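Local coordinates for protein enoyl-CoA hydratase, EchA12_1 (Mycobacterium marinum M, PDB 3QRE) that probably hydrates the double bond of enoyl-CoA thioesters in fatty acid metabolism, at residues P132-I137 against V154-A159. Sequence-based numbering, arbitrary orientation.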
loop_
_atom_site.group_PDB
_atom_site.type_symbol
_atom_site.label_atom_id
_atom_site.label_comp_id
_atom_site.label_asym_id
_atom_site.label_seq_id
_atom_site.Cartn_x
_atom_site.Cartn_y
_atom_site.Cartn_z
ATOM N N PRO A 132 21.672 0.271 -6.453
ATOM C CA PRO A 132 20.693 0.986 -5.644
ATOM C C PRO A 132 21.059 2.460 -5.472
ATOM O O PRO A 132 22.254 2.809 -5.445
ATOM C CB PRO A 132 20.768 0.280 -4.275
ATOM C CG PRO A 132 21.693 -0.917 -4.478
ATOM C CD PRO A 132 22.561 -0.564 -5.621
ATOM N N VAL A 133 20.033 3.316 -5.342
ATOM C CA VAL A 133 20.238 4.715 -5.017
ATOM C C VAL A 133 19.493 4.989 -3.723
ATOM O O VAL A 133 18.287 4.682 -3.601
ATOM C CB VAL A 133 19.773 5.661 -6.177
ATOM C CG1 VAL A 133 20.110 7.122 -5.884
ATOM C CG2 VAL A 133 20.408 5.252 -7.506
ATOM N N ILE A 134 20.215 5.531 -2.748
ATOM C CA ILE A 134 19.646 5.932 -1.481
ATOM C C ILE A 134 19.562 7.461 -1.473
ATOM O O ILE A 134 20.595 8.147 -1.537
ATOM C CB ILE A 134 20.515 5.462 -0.277
ATOM C CG1 ILE A 134 21.025 4.011 -0.427
ATOM C CG2 ILE A 134 19.790 5.659 1.050
ATOM C CD1 ILE A 134 19.958 2.966 -0.853
ATOM N N ALA A 135 18.343 7.995 -1.398
ATOM C CA ALA A 135 18.147 9.421 -1.221
ATOM C C ALA A 135 18.216 9.814 0.244
ATOM O O ALA A 135 17.562 9.198 1.112
ATOM C CB ALA A 135 16.813 9.884 -1.846
ATOM N N ALA A 136 19.016 10.842 0.520
ATOM C CA ALA A 136 19.079 11.438 1.833
ATOM C C ALA A 136 18.495 12.828 1.726
ATOM O O ALA A 136 19.164 13.750 1.292
ATOM C CB ALA A 136 20.501 11.497 2.303
ATOM N N ILE A 137 17.238 12.969 2.132
ATOM C CA ILE A 137 16.444 14.173 1.894
ATOM C C ILE A 137 16.644 15.155 3.037
ATOM O O ILE A 137 15.979 15.075 4.070
ATOM C CB ILE A 137 14.953 13.816 1.675
ATOM C CG1 ILE A 137 14.843 12.717 0.584
ATOM C CG2 ILE A 137 14.154 15.050 1.269
ATOM C CD1 ILE A 137 13.451 12.095 0.383
ATOM N N VAL A 154 15.632 3.757 -1.912
ATOM C CA VAL A 154 15.377 3.958 -0.479
ATOM C C VAL A 154 15.580 5.418 -0.130
ATOM O O VAL A 154 16.509 6.065 -0.650
ATOM C CB VAL A 154 16.287 3.057 0.404
ATOM C CG1 VAL A 154 15.948 3.220 1.862
ATOM C CG2 VAL A 154 16.145 1.579 0.009
ATOM N N ARG A 155 14.694 5.935 0.728
ATOM C CA ARG A 155 14.735 7.329 1.162
ATOM C C ARG A 155 14.870 7.501 2.691
ATOM O O ARG A 155 14.093 6.932 3.475
ATOM C CB ARG A 155 13.482 8.062 0.681
ATOM C CG ARG A 155 13.435 8.366 -0.835
ATOM C CD ARG A 155 11.979 8.542 -1.329
ATOM N NE ARG A 155 11.217 7.284 -1.241
ATOM C CZ ARG A 155 11.408 6.237 -2.039
ATOM N NH1 ARG A 155 12.300 6.283 -3.026
ATOM N NH2 ARG A 155 10.702 5.146 -1.865
ATOM N N PHE A 156 15.852 8.308 3.098
ATOM C CA PHE A 156 15.944 8.821 4.455
ATOM C C PHE A 156 15.639 10.302 4.400
ATOM O O PHE A 156 15.963 10.969 3.410
ATOM C CB PHE A 156 17.330 8.594 5.041
ATOM C CG PHE A 156 17.620 7.157 5.334
ATOM C CD1 PHE A 156 17.264 6.607 6.550
ATOM C CD2 PHE A 156 18.217 6.348 4.373
ATOM C CE1 PHE A 156 17.514 5.273 6.831
ATOM C CE2 PHE A 156 18.476 4.984 4.632
ATOM C CZ PHE A 156 18.120 4.445 5.869
ATOM N N ALA A 157 14.998 10.816 5.442
ATOM C CA ALA A 157 14.672 12.222 5.471
ATOM C C ALA A 157 15.063 12.838 6.804
ATOM O O ALA A 157 14.934 12.195 7.860
ATOM C CB ALA A 157 13.207 12.419 5.213
ATOM N N ALA A 158 15.533 14.082 6.742
ATOM C CA ALA A 158 15.777 14.871 7.934
ATOM C C ALA A 158 14.448 15.282 8.543
ATOM O O ALA A 158 13.517 15.642 7.812
ATOM C CB ALA A 158 16.617 16.102 7.591
ATOM N N ALA A 159 14.373 15.233 9.876
ATOM C CA ALA A 159 13.257 15.767 10.645
ATOM C C ALA A 159 12.917 17.203 10.236
ATOM O O ALA A 159 13.805 18.025 10.058
ATOM C CB ALA A 159 13.561 15.681 12.180
#
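Phe156 O takes the amide hydrogen of Ile137 in an almost straight bond (Ile137 N to Phe156 O 2.7 Å, 175° at the hydrogen) and also meets a weaker CA-H from Ala136. Phe156 N in turn gives its hydrogen to Ala135 O at 2.8 Å, so Phe156 bridges Ala135 and Ile137, the zigzag of a parallel pair. Bonds from Val154 N to Val133 O, Ala135 N to Val154 O and Ala158 N to Ile137 O continue it at both ends.

Side chains then sort by face. With Ile134, Val154 and Phe156 on one side, CG2 of Ile134, anti to its own nitrogen, reaches the edge of the Phe156 ring in plane, 3.7 Å from CD2. CD1 of the same isoleucine lies 3.9 Å from Val154 CB. Helix 221-235 packs on Phe156 and Ala136, and its Tyr228 meets the Phe156 ring edge-to-face.

On the other face, with Ala135 and Ile137, the side chain of Arg155 offers its CB and CG: CG packs 3.8 Å from Ala135 CB and 3.9 Å from Ile137 CD1. A bend at chi3 (-67°) helps carry the guanidinium away to the carbonyls of Cys152, Ala149 and Leu211.

Both strands lie inside the larger sheet of this crotonase-like fold, between strands 77-82 and 214-216. The amide bonds fix their register, while the outlying carbonyls, by taking NE and NH1 hydrogens, probably make burial of the arginine's charge tolerable.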